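PDB 2Q0X: uncharacterized protein from Trypanosoma brucei, which is of unknown function but adopts the alpha/beta-hydrolase fold and is probably a component of the paraflagellar rod. Local coordinates for residues H16-Y21 / I98-R103; C26-F31 / E74-K79; A203-C208 / L229-N234. One frame throughout, in Å; residues are numbered along the deposited sequence. Where two conformers were deposited one is given.

Contact 1 of 3, residues H16-Y21 / I98-R103; sequences HLFTYY and IGILLR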
# COMPACT_ATOMS: atom_id res chain seq x y z
N HIS A 16 13.31 -10.00 3.46
CA HIS A 16 12.66 -10.87 2.49
C HIS A 16 11.23 -10.44 2.29
O HIS A 16 10.53 -10.15 3.24
CB HIS A 16 12.72 -12.33 2.94
CG HIS A 16 14.03 -12.99 2.67
ND1 HIS A 16 15.15 -12.75 3.43
CD2 HIS A 16 14.40 -13.91 1.75
CE1 HIS A 16 16.16 -13.48 2.98
NE2 HIS A 16 15.73 -14.19 1.95
N LEU A 17 10.80 -10.36 1.04
CA LEU A 17 9.46 -9.91 0.72
C LEU A 17 8.68 -11.08 0.14
O LEU A 17 9.18 -11.80 -0.71
CB LEU A 17 9.49 -8.77 -0.29
CG LEU A 17 8.16 -8.04 -0.53
CD1 LEU A 17 7.79 -7.17 0.67
CD2 LEU A 17 8.27 -7.22 -1.80
N PHE A 18 7.45 -11.24 0.59
CA PHE A 18 6.51 -12.10 -0.10
C PHE A 18 5.12 -11.54 -0.01
O PHE A 18 4.89 -10.52 0.65
CB PHE A 18 6.57 -13.54 0.44
CG PHE A 18 5.97 -13.71 1.80
CD1 PHE A 18 6.68 -13.39 2.93
CD2 PHE A 18 4.69 -14.23 1.94
CE1 PHE A 18 6.14 -13.56 4.18
CE2 PHE A 18 4.13 -14.39 3.19
CZ PHE A 18 4.87 -14.06 4.32
N THR A 19 4.19 -12.18 -0.73
CA THR A 19 2.79 -11.83 -0.66
C THR A 19 1.96 -13.09 -0.35
O THR A 19 2.34 -14.20 -0.69
CB THR A 19 2.30 -11.19 -1.98
OG1 THR A 19 2.35 -12.16 -3.02
CG2 THR A 19 3.18 -9.98 -2.39
N TYR A 20 0.83 -12.91 0.33
CA TYR A 20 -0.12 -14.01 0.46
C TYR A 20 -1.47 -13.53 -0.04
O TYR A 20 -1.81 -12.35 0.08
CB TYR A 20 -0.17 -14.55 1.90
CG TYR A 20 -0.69 -13.58 2.94
CD1 TYR A 20 0.11 -12.56 3.42
CD2 TYR A 20 -1.99 -13.71 3.45
CE1 TYR A 20 -0.36 -11.67 4.38
CE2 TYR A 20 -2.48 -12.83 4.39
CZ TYR A 20 -1.64 -11.81 4.87
OH TYR A 20 -2.10 -10.92 5.82
N TYR A 21 -2.22 -14.46 -0.63
CA TYR A 21 -3.49 -14.13 -1.29
C TYR A 21 -4.59 -13.94 -0.26
O TYR A 21 -4.87 -14.83 0.54
CB TYR A 21 -3.92 -15.23 -2.27
CG TYR A 21 -3.36 -15.09 -3.67
CD1 TYR A 21 -4.06 -14.40 -4.66
CD2 TYR A 21 -2.15 -15.68 -4.02
CE1 TYR A 21 -3.56 -14.28 -5.96
CE2 TYR A 21 -1.64 -15.57 -5.32
CZ TYR A 21 -2.34 -14.87 -6.29
OH TYR A 21 -1.81 -14.77 -7.57
N ILE A 98 -0.35 -14.65 10.62
CA ILE A 98 0.17 -15.28 11.83
C ILE A 98 0.30 -16.80 11.65
O ILE A 98 1.35 -17.37 11.94
CB ILE A 98 -0.67 -14.93 13.08
CG1 ILE A 98 -0.57 -13.43 13.38
CG2 ILE A 98 -0.21 -15.76 14.30
CD1 ILE A 98 -1.54 -12.95 14.51
N GLY A 99 -0.76 -17.44 11.15
CA GLY A 99 -0.70 -18.83 10.80
C GLY A 99 0.43 -19.23 9.86
O GLY A 99 1.11 -20.24 10.07
N ILE A 100 0.61 -18.44 8.80
CA ILE A 100 1.71 -18.65 7.86
C ILE A 100 3.07 -18.54 8.55
O ILE A 100 3.94 -19.38 8.39
CB ILE A 100 1.63 -17.63 6.70
CG1 ILE A 100 0.51 -18.00 5.74
CG2 ILE A 100 3.00 -17.48 5.98
CD1 ILE A 100 0.02 -16.79 4.91
N LEU A 101 3.25 -17.50 9.35
CA LEU A 101 4.51 -17.32 10.06
C LEU A 101 4.84 -18.48 11.02
O LEU A 101 6.00 -18.93 11.12
CB LEU A 101 4.46 -16.02 10.86
CG LEU A 101 4.51 -14.73 10.04
CD1 LEU A 101 4.21 -13.53 10.90
CD2 LEU A 101 5.89 -14.59 9.34
N LEU A 102 3.82 -18.94 11.74
CA LEU A 102 3.99 -20.03 12.69
C LEU A 102 4.37 -21.30 11.96
O LEU A 102 5.39 -21.91 12.28
CB LEU A 102 2.74 -20.24 13.53
CG LEU A 102 2.34 -19.10 14.47
CD1 LEU A 102 1.02 -19.43 15.18
CD2 LEU A 102 3.44 -18.79 15.47
N ARG A 103 3.60 -21.70 10.96
CA ARG A 103 3.90 -23.01 10.35
C ARG A 103 5.01 -22.94 9.30
O ARG A 103 5.81 -23.87 9.21
CB ARG A 103 2.66 -23.76 9.82
CG ARG A 103 1.47 -22.93 9.41
CD ARG A 103 0.39 -23.75 8.74
NE ARG A 103 0.90 -24.47 7.56
CZ ARG A 103 1.15 -23.94 6.36
NH1 ARG A 103 0.94 -22.64 6.10
NH2 ARG A 103 1.62 -24.73 5.40
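The phenol OH of Tyr20 hydrogen-bonds to the backbone O of Asp93, tying the first strand of this alpha/beta-hydrolase fold to helix 87-104, the helix that follows strand 69-73. Phe18 and Tyr20, alternate residues of strand 13-21, both point toward that helix. Between them, Ile100 offers each of its branches to a different ring. Its CD1 lies 3.8 Å from Tyr20 CB and equally near Tyr20 CG, at the root of the side chain, and the phenol runs on past the isoleucine to Asp93. Tyr20 CB points toward the helix from the backbone, and chi1 of 65°, with CG between the backbone N and the carbonyl carbon, sets the course of the ring beyond it. The rest is a looser apolar meeting, and only 140 Å² is buried between 16-21 and 98-103. The backbones stay well apart, with 8.9 Å from Tyr20 CA to Ile100 CA, and the gap is spanned by side chains alone. Leu97, one turn earlier on the helix, touches both aromatic residues, while the Phe18 ring also meets the ring of His105 with the planes about 25° apart. The outer edge of the strand belongs to the dimer: Thr19 O accepts a hydrogen bond from Arg9 NE of the second subunit, and His16 and Leu17 pair with a strand of that chain, so the sheet runs on across the interface. On the helix-facing side the second branch of Ile100 completes the contact, its CG2 approaching Phe18 CZ at the far end of the ring to 4.2 Å.

Contact 2 of 3, residues C26-F31 / E74-K79; sequences CKIPVF and EVPSGK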
# COMPACT_ATOMS: atom_id res chain seq x y z
N CYS A 26 -6.44 -9.15 -4.66
CA CYS A 26 -5.63 -8.45 -3.67
C CYS A 26 -4.61 -9.42 -3.05
O CYS A 26 -5.00 -10.44 -2.46
CB CYS A 26 -6.49 -7.85 -2.55
SG CYS A 26 -8.22 -7.40 -2.92
N LYS A 27 -3.33 -9.11 -3.19
CA LYS A 27 -2.28 -9.82 -2.49
C LYS A 27 -1.76 -8.86 -1.46
O LYS A 27 -1.75 -7.65 -1.69
CB LYS A 27 -1.13 -10.19 -3.40
CG LYS A 27 -1.49 -10.93 -4.64
CD LYS A 27 -0.22 -11.16 -5.45
CE LYS A 27 -0.48 -12.05 -6.64
NZ LYS A 27 0.78 -12.47 -7.32
N ILE A 28 -1.32 -9.41 -0.33
CA ILE A 28 -0.85 -8.65 0.80
C ILE A 28 0.67 -8.85 0.94
O ILE A 28 1.12 -9.98 1.16
CB ILE A 28 -1.55 -9.10 2.10
CG1 ILE A 28 -3.08 -9.00 1.95
CG2 ILE A 28 -1.08 -8.27 3.26
CD1 ILE A 28 -3.85 -9.76 3.00
N PRO A 29 1.45 -7.78 0.76
CA PRO A 29 2.87 -7.82 1.00
C PRO A 29 3.28 -7.88 2.46
O PRO A 29 2.71 -7.20 3.32
CB PRO A 29 3.39 -6.51 0.40
CG PRO A 29 2.32 -5.99 -0.41
CD PRO A 29 1.05 -6.46 0.23
N VAL A 30 4.30 -8.68 2.69
CA VAL A 30 4.86 -8.91 4.00
C VAL A 30 6.37 -8.80 3.85
O VAL A 30 6.97 -9.48 3.01
CB VAL A 30 4.50 -10.33 4.55
CG1 VAL A 30 5.05 -10.50 5.94
CG2 VAL A 30 2.97 -10.59 4.51
N PHE A 31 6.97 -7.95 4.65
CA PHE A 31 8.42 -7.77 4.67
C PHE A 31 8.98 -8.30 6.00
O PHE A 31 8.65 -7.76 7.05
CB PHE A 31 8.78 -6.29 4.51
CG PHE A 31 10.25 -6.04 4.38
CD1 PHE A 31 10.94 -5.38 5.36
CD2 PHE A 31 10.94 -6.46 3.24
CE1 PHE A 31 12.31 -5.15 5.22
CE2 PHE A 31 12.28 -6.25 3.10
CZ PHE A 31 12.97 -5.58 4.09
N GLU A 74 1.27 -4.57 5.37
CA GLU A 74 0.36 -3.46 5.13
C GLU A 74 -1.08 -3.92 5.24
O GLU A 74 -1.48 -4.84 4.54
CB GLU A 74 0.66 -2.79 3.79
CG GLU A 74 1.90 -1.91 3.87
CD GLU A 74 2.36 -1.37 2.51
OE1 GLU A 74 3.18 -0.40 2.52
OE2 GLU A 74 1.90 -1.93 1.46
N VAL A 75 -1.83 -3.27 6.12
CA VAL A 75 -3.27 -3.49 6.27
C VAL A 75 -3.96 -3.40 4.91
O VAL A 75 -3.85 -2.38 4.25
CB VAL A 75 -3.93 -2.41 7.19
CG1 VAL A 75 -5.38 -2.73 7.44
CG2 VAL A 75 -3.25 -2.34 8.48
N PRO A 76 -4.68 -4.46 4.49
CA PRO A 76 -5.35 -4.49 3.18
C PRO A 76 -6.33 -3.34 2.92
O PRO A 76 -6.45 -2.87 1.79
CB PRO A 76 -6.12 -5.82 3.21
CG PRO A 76 -5.43 -6.65 4.22
CD PRO A 76 -4.87 -5.72 5.24
N SER A 77 -7.03 -2.92 3.97
CA SER A 77 -7.97 -1.81 3.92
C SER A 77 -7.28 -0.46 3.75
O SER A 77 -7.95 0.54 3.56
CB SER A 77 -8.84 -1.79 5.18
OG SER A 77 -8.04 -1.55 6.31
N GLY A 78 -5.95 -0.44 3.85
CA GLY A 78 -5.18 0.74 3.52
C GLY A 78 -5.13 0.99 2.02
O GLY A 78 -4.76 2.07 1.59
N LYS A 79 -5.50 -0.00 1.21
CA LYS A 79 -5.45 0.11 -0.23
C LYS A 79 -6.82 0.38 -0.85
O LYS A 79 -7.86 -0.08 -0.34
CB LYS A 79 -4.84 -1.16 -0.83
CG LYS A 79 -3.36 -1.34 -0.47
CD LYS A 79 -2.51 -1.86 -1.64
CE LYS A 79 -2.34 -0.82 -2.74
NZ LYS A 79 -1.45 -1.30 -3.84
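Ile28 and Pro76 meet with their side chains crossed at a slant, the terminal CD1 methyl of Ile28 resting 3.7 Å from CG at the apex of the proline ring. Ile28 CG1 stands behind it, 4.0 Å from the same Pro76 CG, so one ring corner receives the whole outer arm of the isoleucine. This arm lies beside the backbone N of Ile28 (chi1 -56°), and the other branch is thereby turned to the preceding part of the loop, where Ile28 CG2 touches Glu74 O at 3.7 Å. Here strand 69-73 has ended and its chain runs into loop. Strand 26-33 pairs antiparallel with 69-73 in the central sheet of the alpha/beta-hydrolase fold, with backbone hydrogen bonding between Phe31 and Gln72. Beyond that pairing the chain bends off: Glu74 N is 3.6 Å from Pro29 O, and no hydrogen bond joins 26-31 to 74-79. A short 3-10 turn follows, held by Gly78 N to Val75 O at 2.9 Å, with Pro76 at its start. Val73 and Tyr20 also cover Ile28, while Asp93 of helix 87-104 touches Pro76.

Glu74 extends its side chain past the Pro29 ring, its OE2 standing 4.5 Å from Pro29 CG, so this is only a loose approach. Its OE1 accepts a hydrogen bond from Leu51 N, whereas OE2 lies close to Glu74 OE2 of the second subunit. Two buried carboxylates brought together in this way would be expected to raise their affinity for a proton, and one may be protonated. The contact thus sets an apolar meeting, Ile28 against Pro76, beside an acidic pair at the dimer interface, whose closeness may favour the sharing of a proton.

Contact 3 of 3, residues A203-C208 / L229-N234; sequences AVWNPC and LMLAHN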
# COMPACT_ATOMS: atom_id res chain seq x y z
N ALA A 203 -10.34 2.55 23.06
CA ALA A 203 -10.04 1.30 23.77
C ALA A 203 -9.61 1.52 25.23
O ALA A 203 -9.93 0.71 26.08
CB ALA A 203 -8.99 0.52 23.03
N VAL A 204 -8.88 2.61 25.51
CA VAL A 204 -8.28 2.80 26.83
C VAL A 204 -8.55 4.18 27.45
O VAL A 204 -9.05 4.26 28.57
CB VAL A 204 -6.75 2.55 26.76
CG1 VAL A 204 -6.05 2.97 28.04
CG2 VAL A 204 -6.46 1.08 26.46
N TRP A 205 -8.25 5.24 26.74
CA TRP A 205 -8.22 6.57 27.32
C TRP A 205 -9.60 7.03 27.77
O TRP A 205 -9.82 7.32 28.96
CB TRP A 205 -7.63 7.59 26.33
CG TRP A 205 -7.09 8.81 27.00
CD1 TRP A 205 -7.61 10.05 26.95
CD2 TRP A 205 -5.92 8.88 27.82
NE1 TRP A 205 -6.84 10.91 27.69
CE2 TRP A 205 -5.79 10.22 28.24
CE3 TRP A 205 -4.96 7.95 28.24
CZ2 TRP A 205 -4.74 10.65 29.06
CZ3 TRP A 205 -3.92 8.37 29.05
CH2 TRP A 205 -3.81 9.72 29.45
N ASN A 206 -10.52 7.09 26.82
CA ASN A 206 -11.91 7.48 27.11
C ASN A 206 -12.56 6.65 28.22
O ASN A 206 -13.00 7.22 29.22
CB ASN A 206 -12.75 7.47 25.82
CG ASN A 206 -12.43 8.65 24.91
OD1 ASN A 206 -11.68 9.57 25.29
ND2 ASN A 206 -13.01 8.65 23.72
N PRO A 207 -12.63 5.32 28.08
CA PRO A 207 -13.27 4.54 29.15
C PRO A 207 -12.58 4.62 30.52
O PRO A 207 -13.26 4.56 31.53
CB PRO A 207 -13.26 3.11 28.61
CG PRO A 207 -12.25 3.11 27.50
CD PRO A 207 -12.20 4.46 26.95
N CYS A 208 -11.26 4.76 30.55
CA CYS A 208 -10.55 4.86 31.83
C CYS A 208 -10.84 6.19 32.52
O CYS A 208 -11.15 6.21 33.69
CB CYS A 208 -9.04 4.71 31.66
SG CYS A 208 -8.43 3.03 31.55
N LEU A 229 1.47 -0.64 26.75
CA LEU A 229 0.77 0.51 26.18
C LEU A 229 1.74 1.68 26.07
O LEU A 229 2.36 2.09 27.06
CB LEU A 229 -0.43 0.91 27.07
CG LEU A 229 -1.62 -0.05 27.06
CD1 LEU A 229 -2.73 0.59 27.85
CD2 LEU A 229 -2.09 -0.37 25.63
N MET A 230 1.86 2.20 24.85
CA MET A 230 2.74 3.33 24.56
C MET A 230 1.87 4.51 24.21
O MET A 230 1.25 4.54 23.17
CB MET A 230 3.67 2.99 23.40
CG MET A 230 4.51 1.74 23.64
SD MET A 230 5.46 1.30 22.18
CE MET A 230 6.74 2.56 22.23
N LEU A 231 1.84 5.48 25.11
CA LEU A 231 0.96 6.64 24.99
C LEU A 231 1.77 7.92 24.69
O LEU A 231 2.82 8.15 25.27
CB LEU A 231 0.15 6.80 26.27
CG LEU A 231 -0.71 5.58 26.63
CD1 LEU A 231 -1.35 5.71 27.99
CD2 LEU A 231 -1.76 5.37 25.52
N ALA A 232 1.24 8.69 23.74
CA ALA A 232 1.75 10.00 23.38
C ALA A 232 0.58 10.97 23.28
O ALA A 232 -0.57 10.56 23.18
CB ALA A 232 2.48 9.93 22.05
N HIS A 233 0.88 12.27 23.31
CA HIS A 233 -0.13 13.31 23.10
C HIS A 233 0.54 14.58 22.63
O HIS A 233 1.72 14.77 22.91
CB HIS A 233 -0.90 13.56 24.40
CG HIS A 233 -0.03 13.99 25.55
ND1 HIS A 233 0.31 15.31 25.78
CD2 HIS A 233 0.55 13.27 26.54
CE1 HIS A 233 1.07 15.38 26.86
NE2 HIS A 233 1.23 14.16 27.34
N ASN A 234 -0.19 15.44 21.92
CA ASN A 234 0.30 16.78 21.58
C ASN A 234 0.62 17.56 22.85
O ASN A 234 -0.04 17.39 23.87
CB ASN A 234 -0.72 17.56 20.74
CG ASN A 234 -0.24 18.96 20.35
OD1 ASN A 234 -0.67 19.96 20.92
ND2 ASN A 234 0.69 19.04 19.40
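Apolar contacts alone join Val204 and Trp205 of helix 200-209 to Leu229 and Leu231 of strand 227-232, an inner parallel strand of the hydrolase-type sheet. Val204 and Leu229 reach toward each other tip to tip: Leu229 CD1 comes to 4.0 Å from Val204 CG2 and almost as near to CG1, so a single methyl faces the fork of the valine. Val251 of helix 241-254 touches both residues. Two residues along the strand, on the same side, Leu231 CD1 lies 3.8 Å from Trp205 CZ3 on the six-membered ring. The indole is swung out with CG anti to the backbone N (chi1 -158°), which carries this ring to the strand.

Among the polar interactions, Trp205 NE1 hydrogen-bonds to Tyr237 OH. Past the strand, His233 ND1 donates to Asn234 O at 2.8 Å, nearly in its own ring plane but from above the carbonyl plane. Within the helix, Cys208 N bonds to Val204 O at 3.0 Å, while Pro207, without an N-H, marks a kink.

With the indole N-H satisfied by a tyrosine and the remainder of the interface hydrocarbon, these two segments meet through van der Waals contact, not through directional bonds.

In the fold
From the N terminus, strand 13-21 turns straight into strand 26-33, and the two pair at the edge of the main sheet. Contact 2 closes the first loop, when the chain returns through strand 69-73 to residues 74-79. It is nested inside the larger loop that contact 1 closes at the end of helix 87-104. The two contacts touch through the backbone bonds between their strands, and both adjoin the second subunit. Contact 3 opens and closes later, in series, joining helix 200-209 to strand 227-232. It lies on the other side of the chain's centre, its own centre about 31 Å from that of contact 1 and about 27 Å from that of contact 2; the shared sheet connects all three.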